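Local structure of nonribosomal peptide synthase (Streptomyces sp. MJ635-86F5, 5JJP) at residues Ala103-Gly108 against Pro181-Phe186; Arg222-Ser227 against Ala264-Ala269; Leu353-Ala358 against Ala362-Tyr367. The protein activates aliphatic beta-amino acids by adenylation, probably at the expense of ATP, as a member of the adenylate-forming (AMP-binding) enzymes. All coordinates share one frame; numbering follows the deposited sequence.

Interaction 1: residues Ala103-Gly108 against Pro181-Phe186; sequences ACFSLG and PAYLIF
With its CG set beside the backbone N and anti to the carbonyl carbon (chi1 -72°), Phe105 carries the CE1 edge of its ring from the last turn of helix 95-107 up to Ala182, while Tyr183 swings its CG between its own N and carbonyl carbon (chi1 64°). The meeting is by edges. Phe105 CE1 lies 3.7 Å from Ala182 O, which sits in the plane of the ring, and 3.9 Å from Ala182 CB; the approach of Phe105 CE1 to Tyr183 CD2, 4.4 Å, brings two ring rims together without stacking. A water spans the second link, giving hydrogen bonds to Gly108 O (2.7 Å) and Pro181 O (2.9 Å). Gly108, with positive phi and two bonds back into the last turn, ends the helix in a Schellman motif. Within that turn, Ser106 OG donates to Ala103 O at 2.6 Å. Phe101 and Phe111 also meet the Phe105 ring, and Leu31 of helix 31-37 touches both Phe105 and Ala182. On the strand, Ala182 and Tyr183 face Met199 together, a classic beta bulge. The contact joins helix 95-107, which connects strands 87-90 and 111-114 of the five-stranded mixed sheet, to strand 181-186, which leads into the Thr/Ser/Gly-rich loop, largely missing from the model, that in ANL enzymes typically wraps the phosphates of ATP.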
loop_
_atom_site.group_PDB
_atom_site.type_symbol
_atom_site.label_atom_id
_atom_site.label_comp_id
_atom_site.label_asym_id
_atom_site.label_seq_id
_atom_site.Cartn_x
_atom_site.Cartn_y
_atom_site.Cartn_z
ATOM N N ALA A 103 -11.552 9.228 4.610
ATOM C CA ALA A 103 -12.200 10.518 4.546
ATOM C C ALA A 103 -11.426 11.411 3.548
ATOM O O ALA A 103 -12.027 12.022 2.676
ATOM C CB ALA A 103 -12.246 11.167 5.916
ATOM N N CYS A 104 -10.098 11.420 3.634
ATOM C CA CYS A 104 -9.299 12.200 2.680
ATOM C C CYS A 104 -9.571 11.787 1.224
ATOM O O CYS A 104 -9.703 12.657 0.359
ATOM C CB CYS A 104 -7.804 12.075 2.968
ATOM S SG CYS A 104 -7.288 12.821 4.552
ATOM N N PHE A 105 -9.607 10.473 0.964
ATOM C CA PHE A 105 -9.945 10.001 -0.383
ATOM C C PHE A 105 -11.256 10.608 -0.861
ATOM O O PHE A 105 -11.325 11.055 -2.025
ATOM C CB PHE A 105 -10.142 8.494 -0.456
ATOM C CG PHE A 105 -8.879 7.664 -0.329
ATOM C CD1 PHE A 105 -7.645 8.125 -0.757
ATOM C CD2 PHE A 105 -8.973 6.357 0.151
ATOM C CE1 PHE A 105 -6.541 7.315 -0.720
ATOM C CE2 PHE A 105 -7.866 5.554 0.211
ATOM C CZ PHE A 105 -6.647 6.013 -0.225
ATOM N N SER A 106 -12.287 10.573 -0.012
ATOM C CA SER A 106 -13.644 11.018 -0.387
ATOM C C SER A 106 -13.685 12.514 -0.715
ATOM O O SER A 106 -14.471 12.941 -1.578
ATOM C CB SER A 106 -14.695 10.664 0.685
ATOM O OG SER A 106 -14.477 11.450 1.853
ATOM N N LEU A 107 -12.857 13.305 -0.047
ATOM C CA LEU A 107 -12.789 14.771 -0.209
ATOM C C LEU A 107 -11.791 15.162 -1.291
ATOM O O LEU A 107 -11.716 16.296 -1.655
ATOM C CB LEU A 107 -12.361 15.405 1.123
ATOM C CG LEU A 107 -13.387 15.253 2.283
ATOM C CD1 LEU A 107 -12.951 15.891 3.589
ATOM C CD2 LEU A 107 -14.747 15.809 1.861
ATOM N N GLY A 108 -11.051 14.211 -1.828
ATOM C CA GLY A 108 -10.060 14.487 -2.820
ATOM C C GLY A 108 -8.837 15.173 -2.269
ATOM O O GLY A 108 -8.207 15.951 -2.990
ATOM N N PRO A 181 -4.957 13.085 -7.727
ATOM C CA PRO A 181 -4.089 12.434 -6.766
ATOM C C PRO A 181 -4.805 11.960 -5.506
ATOM O O PRO A 181 -5.618 12.693 -4.938
ATOM C CB PRO A 181 -3.110 13.517 -6.353
ATOM C CG PRO A 181 -3.604 14.786 -6.907
ATOM C CD PRO A 181 -4.555 14.469 -7.997
ATOM N N ALA A 182 -4.516 10.723 -5.114
ATOM C CA ALA A 182 -5.133 10.122 -3.955
ATOM C C ALA A 182 -4.176 10.169 -2.758
ATOM O O ALA A 182 -4.597 10.312 -1.650
ATOM C CB ALA A 182 -5.535 8.678 -4.276
ATOM N N TYR A 183 -2.901 9.955 -3.004
ATOM C CA TYR A 183 -1.881 10.059 -1.986
ATOM C C TYR A 183 -0.517 10.303 -2.594
ATOM O O TYR A 183 -0.312 10.157 -3.778
ATOM C CB TYR A 183 -1.863 8.798 -1.119
ATOM C CG TYR A 183 -1.495 7.531 -1.817
ATOM C CD1 TYR A 183 -0.167 7.159 -1.939
ATOM C CD2 TYR A 183 -2.460 6.674 -2.344
ATOM C CE1 TYR A 183 0.197 5.990 -2.612
ATOM C CE2 TYR A 183 -2.113 5.489 -2.986
ATOM C CZ TYR A 183 -0.776 5.145 -3.109
ATOM O OH TYR A 183 -0.363 3.984 -3.771
ATOM N N LEU A 184 0.397 10.689 -1.748
ATOM C CA LEU A 184 1.799 10.920 -2.095
ATOM C C LEU A 184 2.691 10.199 -1.109
ATOM O O LEU A 184 2.513 10.329 0.123
ATOM C CB LEU A 184 2.173 12.379 -1.933
ATOM C CG LEU A 184 2.107 13.349 -3.087
ATOM C CD1 LEU A 184 0.640 13.559 -3.430
ATOM C CD2 LEU A 184 2.761 14.675 -2.687
ATOM N N ILE A 185 3.691 9.526 -1.634
ATOM C CA ILE A 185 4.676 8.870 -0.815
ATOM C C ILE A 185 6.017 9.443 -1.221
ATOM O O ILE A 185 6.431 9.331 -2.358
ATOM C CB ILE A 185 4.685 7.335 -1.037
ATOM C CG1 ILE A 185 3.291 6.729 -0.856
ATOM C CG2 ILE A 185 5.654 6.657 -0.095
ATOM C CD1 ILE A 185 2.795 6.730 0.557
ATOM N N PHE A 186 6.758 9.909 -0.240
ATOM C CA PHE A 186 8.094 10.397 -0.479
ATOM C C PHE A 186 9.128 9.295 -0.279
ATOM O O PHE A 186 9.104 8.589 0.690
ATOM C CB PHE A 186 8.375 11.605 0.393
ATOM C CG PHE A 186 7.727 12.851 -0.127
ATOM C CD1 PHE A 186 8.469 13.794 -0.793
ATOM C CD2 PHE A 186 6.376 13.042 0.001
ATOM C CE1 PHE A 186 7.885 14.938 -1.301
ATOM C CE2 PHE A 186 5.777 14.168 -0.499
ATOM C CZ PHE A 186 6.534 15.119 -1.160
HETATM O O HOH W 1 -6.881 15.243 -5.274
#

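Interaction 2: residues Arg222-Ser227 against Ala264-Ala269; sequences RVAVTS and AFLHEA
Leu266 makes the first touch from helix 259-268: its CD2 methyl comes within 4.1 Å of Ala224 CB, which points from strand 222-225 toward the helix. The leucine reaches this far because CG stands beside its backbone N, anti to the carbonyl carbon (chi1 -57°). Three residues on, the helix has ended at Ala269, whose N still bonds back to Phe265 O. There Arg222 NH1 donates to Ala269 O at 2.9 Å, with an N-H...O angle of 155°. The oxygen lies close to the guanidinium plane, yet the donor stands well above the carbonyl plane, 52° out of it, off its lone pairs. A bend at chi3 turns the arginine chain to this position, and Arg222 CD lies 3.6 Å from Ala269 O. A leucine in place of Arg222 would probably leave the Ala269 carbonyl without this donor and the turn after the helix less firmly held to the strand. The helix belongs to the crossover between parallel strands 247-250 and 273-276, which flank strand 222-225. Chemically, then, a small apolar touch is joined by one bond from a cation to a carbonyl at a helix C-terminus, where the positive charge would probably be favoured by the helix dipole.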
loop_
_atom_site.group_PDB
_atom_site.type_symbol
_atom_site.label_atom_id
_atom_site.label_comp_id
_atom_site.label_asym_id
_atom_site.label_seq_id
_atom_site.Cartn_x
_atom_site.Cartn_y
_atom_site.Cartn_z
ATOM N N ARG A 222 -7.922 -13.088 7.665
ATOM C CA ARG A 222 -7.612 -12.022 8.611
ATOM C C ARG A 222 -6.151 -11.714 8.401
ATOM O O ARG A 222 -5.308 -12.577 8.579
ATOM C CB ARG A 222 -7.876 -12.488 10.023
ATOM C CG ARG A 222 -9.321 -12.891 10.229
ATOM C CD ARG A 222 -9.580 -13.338 11.644
ATOM N NE ARG A 222 -10.756 -12.649 12.160
ATOM C CZ ARG A 222 -10.910 -12.214 13.411
ATOM N NH1 ARG A 222 -9.933 -12.298 14.318
ATOM N NH2 ARG A 222 -12.037 -11.603 13.735
ATOM N N VAL A 223 -5.839 -10.491 8.024
ATOM C CA VAL A 223 -4.502 -10.167 7.500
ATOM C C VAL A 223 -3.735 -9.331 8.477
ATOM O O VAL A 223 -4.179 -8.244 8.859
ATOM C CB VAL A 223 -4.616 -9.412 6.207
ATOM C CG1 VAL A 223 -3.226 -9.087 5.631
ATOM C CG2 VAL A 223 -5.439 -10.244 5.220
ATOM N N ALA A 224 -2.598 -9.857 8.933
ATOM C CA ALA A 224 -1.710 -9.119 9.764
ATOM C C ALA A 224 -0.853 -8.244 8.843
ATOM O O ALA A 224 -0.059 -8.760 8.077
ATOM C CB ALA A 224 -0.827 -10.047 10.545
ATOM N N VAL A 225 -0.975 -6.929 8.973
ATOM C CA VAL A 225 -0.108 -5.948 8.267
ATOM C C VAL A 225 1.010 -5.481 9.231
ATOM O O VAL A 225 0.783 -4.799 10.200
ATOM C CB VAL A 225 -0.966 -4.773 7.810
ATOM C CG1 VAL A 225 -0.122 -3.718 7.059
ATOM C CG2 VAL A 225 -2.116 -5.254 6.937
ATOM N N THR A 226 2.224 -5.926 9.014
ATOM C CA THR A 226 3.283 -5.622 9.921
ATOM C C THR A 226 3.979 -4.288 9.628
ATOM O O THR A 226 4.629 -3.739 10.484
ATOM C CB THR A 226 4.339 -6.722 9.887
ATOM O OG1 THR A 226 4.845 -6.843 8.573
ATOM C CG2 THR A 226 3.714 -8.068 10.343
ATOM N N SER A 227 3.874 -3.800 8.420
ATOM C CA SER A 227 4.665 -2.650 8.028
ATOM C C SER A 227 4.015 -1.362 8.570
ATOM O O SER A 227 2.779 -1.253 8.659
ATOM C CB SER A 227 4.967 -2.673 6.524
ATOM O OG SER A 227 3.985 -1.962 5.854
ATOM N N ALA A 264 2.222 -14.550 19.782
ATOM C CA ALA A 264 0.982 -14.691 20.559
ATOM C C ALA A 264 -0.143 -13.887 19.908
ATOM O O ALA A 264 -1.295 -14.304 19.898
ATOM C CB ALA A 264 1.174 -14.207 21.981
ATOM N N PHE A 265 0.216 -12.728 19.345
ATOM C CA PHE A 265 -0.752 -11.874 18.682
ATOM C C PHE A 265 -1.316 -12.574 17.453
ATOM O O PHE A 265 -2.475 -12.483 17.205
ATOM C CB PHE A 265 -0.106 -10.528 18.308
ATOM C CG PHE A 265 -1.068 -9.528 17.748
ATOM C CD1 PHE A 265 -1.952 -8.884 18.573
ATOM C CD2 PHE A 265 -1.070 -9.227 16.382
ATOM C CE1 PHE A 265 -2.850 -7.966 18.058
ATOM C CE2 PHE A 265 -1.954 -8.292 15.867
ATOM C CZ PHE A 265 -2.840 -7.661 16.706
ATOM N N LEU A 266 -0.488 -13.265 16.688
ATOM C CA LEU A 266 -0.988 -13.976 15.517
ATOM C C LEU A 266 -1.996 -15.054 15.905
ATOM O O LEU A 266 -2.932 -15.288 15.166
ATOM C CB LEU A 266 0.134 -14.620 14.696
ATOM C CG LEU A 266 1.245 -13.693 14.188
ATOM C CD1 LEU A 266 2.172 -14.477 13.269
ATOM C CD2 LEU A 266 0.716 -12.463 13.459
ATOM N N HIS A 267 -1.816 -15.688 17.063
ATOM C CA HIS A 267 -2.877 -16.552 17.636
ATOM C C HIS A 267 -4.047 -15.782 18.162
ATOM O O HIS A 267 -5.161 -16.082 17.846
ATOM C CB HIS A 267 -2.327 -17.409 18.810
ATOM C CG HIS A 267 -1.543 -18.585 18.365
ATOM N ND1 HIS A 267 -2.146 -19.765 17.981
ATOM C CD2 HIS A 267 -0.206 -18.768 18.205
ATOM C CE1 HIS A 267 -1.204 -20.636 17.634
ATOM N NE2 HIS A 267 -0.018 -20.060 17.781
ATOM N N GLU A 268 -3.800 -14.778 18.988
ATOM C CA GLU A 268 -4.915 -14.029 19.589
ATOM C C GLU A 268 -5.865 -13.533 18.526
ATOM O O GLU A 268 -7.081 -13.682 18.657
ATOM C CB GLU A 268 -4.408 -12.850 20.438
ATOM C CG GLU A 268 -5.427 -12.323 21.446
ATOM C CD GLU A 268 -5.010 -11.007 22.148
ATOM O OE1 GLU A 268 -3.868 -10.502 21.967
ATOM O OE2 GLU A 268 -5.848 -10.465 22.903
ATOM N N ALA A 269 -5.330 -12.950 17.456
ATOM C CA ALA A 269 -6.188 -12.390 16.391
ATOM C C ALA A 269 -6.508 -13.401 15.263
ATOM O O ALA A 269 -7.115 -13.035 14.274
ATOM C CB ALA A 269 -5.535 -11.152 15.802
#

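Interaction 3: residues Leu353-Ala358 against Ala362-Tyr367; sequences LTIGYA and AEMDVY
Met364 and Ala358 lie alongside each other, their side chains running in roughly opposite directions, the long thioether chain passing beside the alanine methyl to reach the backbone behind it. Met364 CG occupies the position between backbone N and carbonyl carbon (chi1 56°), and the chain, extended beyond CG, carries CE to the loop 353-358. There CE lies 3.7 Å from Gly356 O and equally 3.7 Å from Ala358 N, with Ile355 CD1 a little farther from Met364 CE at 4.2 Å. The methyl of Ala358 points the other way across the contact: Ala358 CB rests 3.9 Å from Met364 CG, 3.8 Å from Ala362 CB, and 3.5 Å from Glu363 N. The two backbones are not hydrogen-bonded directly. A water instead accepts from Ala358 N at 2.6 Å and from Met364 N, bridging them. Upstream, Gly356 N bonds to Thr354 OG1 in an ST turn, and positive phi at Gly356 helps the chain bend; Ile355 and Gly356 both face Leu433 in a classic beta bulge. Around the contact, Ile383 of strand 381-386 and Leu433 of strand 433-438 touch both Ile355 and Met364, as does Tyr329 of strand 324-329; Met364, on a strand of the antiparallel sheet, thus meets the last parallel strand of the six-stranded mixed sheet.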
loop_
_atom_site.group_PDB
_atom_site.type_symbol
_atom_site.label_atom_id
_atom_site.label_comp_id
_atom_site.label_asym_id
_atom_site.label_seq_id
_atom_site.Cartn_x
_atom_site.Cartn_y
_atom_site.Cartn_z
ATOM N N LEU A 353 15.033 -16.680 -6.956
ATOM C CA LEU A 353 13.575 -16.739 -7.103
ATOM C C LEU A 353 13.135 -15.861 -8.277
ATOM O O LEU A 353 13.577 -14.724 -8.402
ATOM C CB LEU A 353 12.939 -16.227 -5.827
ATOM C CG LEU A 353 11.841 -17.039 -5.161
ATOM C CD1 LEU A 353 12.269 -18.461 -4.883
ATOM C CD2 LEU A 353 11.515 -16.330 -3.861
ATOM N N THR A 354 12.300 -16.382 -9.156
ATOM C CA THR A 354 11.768 -15.570 -10.234
ATOM C C THR A 354 10.829 -14.465 -9.725
ATOM O O THR A 354 10.175 -14.612 -8.664
ATOM C CB THR A 354 11.036 -16.425 -11.297
ATOM O OG1 THR A 354 10.723 -15.610 -12.422
ATOM C CG2 THR A 354 9.742 -17.084 -10.757
ATOM N N ILE A 355 10.720 -13.381 -10.491
ATOM C CA ILE A 355 9.678 -12.387 -10.237
ATOM C C ILE A 355 8.537 -12.535 -11.239
ATOM O O ILE A 355 7.593 -11.753 -11.244
ATOM C CB ILE A 355 10.245 -10.937 -10.204
ATOM C CG1 ILE A 355 10.935 -10.574 -11.515
ATOM C CG2 ILE A 355 11.235 -10.783 -9.058
ATOM C CD1 ILE A 355 11.370 -9.122 -11.624
ATOM N N GLY A 356 8.623 -13.535 -12.101
ATOM C CA GLY A 356 7.470 -13.991 -12.844
ATOM C C GLY A 356 7.025 -13.048 -13.916
ATOM O O GLY A 356 7.854 -12.464 -14.599
ATOM N N TYR A 357 5.709 -12.955 -14.098
ATOM C CA TYR A 357 5.085 -12.025 -15.041
ATOM C C TYR A 357 4.385 -10.939 -14.277
ATOM O O TYR A 357 3.951 -11.170 -13.161
ATOM C CB TYR A 357 4.009 -12.719 -15.882
ATOM C CG TYR A 357 4.456 -13.969 -16.636
ATOM C CD1 TYR A 357 5.216 -13.861 -17.793
ATOM C CD2 TYR A 357 4.065 -15.236 -16.213
ATOM C CE1 TYR A 357 5.620 -14.972 -18.490
ATOM C CE2 TYR A 357 4.434 -16.368 -16.915
ATOM C CZ TYR A 357 5.228 -16.232 -18.047
ATOM O OH TYR A 357 5.619 -17.343 -18.760
ATOM N N ALA A 358 4.281 -9.749 -14.857
ATOM C CA ALA A 358 3.510 -8.686 -14.224
ATOM C C ALA A 358 2.137 -9.193 -13.803
ATOM O O ALA A 358 1.656 -10.151 -14.349
ATOM C CB ALA A 358 3.357 -7.518 -15.159
ATOM N N ALA A 362 -1.257 -5.992 -16.359
ATOM C CA ALA A 362 -0.008 -5.271 -16.572
ATOM C C ALA A 362 0.926 -6.131 -17.378
ATOM O O ALA A 362 0.637 -7.308 -17.588
ATOM C CB ALA A 362 0.641 -4.933 -15.252
ATOM N N GLU A 363 2.055 -5.564 -17.796
ATOM C CA GLU A 363 3.083 -6.306 -18.522
ATOM C C GLU A 363 4.446 -5.666 -18.294
ATOM O O GLU A 363 4.618 -4.429 -18.314
ATOM C CB GLU A 363 2.762 -6.312 -20.013
ATOM C CG GLU A 363 3.518 -7.329 -20.873
ATOM C CD GLU A 363 3.393 -6.964 -22.350
ATOM O OE1 GLU A 363 4.100 -6.018 -22.789
ATOM O OE2 GLU A 363 2.579 -7.597 -23.076
ATOM N N MET A 364 5.455 -6.511 -18.097
ATOM C CA MET A 364 6.804 -5.988 -17.965
ATOM C C MET A 364 7.732 -6.810 -18.813
ATOM O O MET A 364 7.508 -7.998 -19.019
ATOM C CB MET A 364 7.256 -5.969 -16.516
ATOM C CG MET A 364 7.189 -7.298 -15.817
ATOM S SD MET A 364 7.698 -7.170 -14.078
ATOM C CE MET A 364 7.732 -8.903 -13.722
ATOM N N ASP A 365 8.748 -6.135 -19.353
ATOM C CA ASP A 365 9.771 -6.769 -20.179
ATOM C C ASP A 365 11.075 -6.014 -19.996
ATOM O O ASP A 365 11.115 -4.970 -19.342
ATOM C CB ASP A 365 9.354 -6.777 -21.655
ATOM C CG ASP A 365 10.123 -7.840 -22.504
ATOM O OD1 ASP A 365 10.893 -8.687 -21.941
ATOM O OD2 ASP A 365 9.963 -7.785 -23.750
ATOM N N VAL A 366 12.142 -6.548 -20.583
ATOM C CA VAL A 366 13.501 -6.117 -20.267
ATOM C C VAL A 366 14.044 -5.413 -21.517
ATOM O O VAL A 366 13.768 -5.853 -22.631
ATOM C CB VAL A 366 14.246 -7.355 -19.753
ATOM C CG1 VAL A 366 15.612 -7.504 -20.334
ATOM C CG2 VAL A 366 14.292 -7.330 -18.239
ATOM N N TYR A 367 14.731 -4.282 -21.331
ATOM C CA TYR A 367 15.140 -3.400 -22.444
ATOM C C TYR A 367 16.598 -3.085 -22.406
ATOM O O TYR A 367 17.147 -2.892 -21.343
ATOM C CB TYR A 367 14.367 -2.084 -22.424
ATOM C CG TYR A 367 12.980 -2.221 -23.047
ATOM C CD1 TYR A 367 11.947 -2.851 -22.355
ATOM C CD2 TYR A 367 12.722 -1.777 -24.331
ATOM C CE1 TYR A 367 10.700 -3.029 -22.918
ATOM C CE2 TYR A 367 11.484 -1.948 -24.897
ATOM C CZ TYR A 367 10.478 -2.597 -24.197
ATOM O OH TYR A 367 9.227 -2.726 -24.759
HETATM O O HOH W 2 4.895 -9.376 -17.369
HETATM O O HOH W 3 0.357 -10.314 -16.687
#

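Overall arrangement
Along the chain the three contacts follow one another in series, and none touches another. Centres of interactions 1 and 2 are about 27 Å apart, on opposite sides of the middle of the chain; interaction 3 lies about 29 Å from the first and about 31 Å from the second, centre to centre. Each belongs to a different part of the layered alpha-beta sandwich: interaction 1 joins a helix connecting strands of the five-stranded sheet to the three-stranded one, interaction 2 holds a helix on the six-stranded sheet, and interaction 3 sets a loop against the antiparallel sheet, meeting the six-stranded sheet through Tyr329. One AMP-binding region thus holds three well-separated local contacts in different sheets.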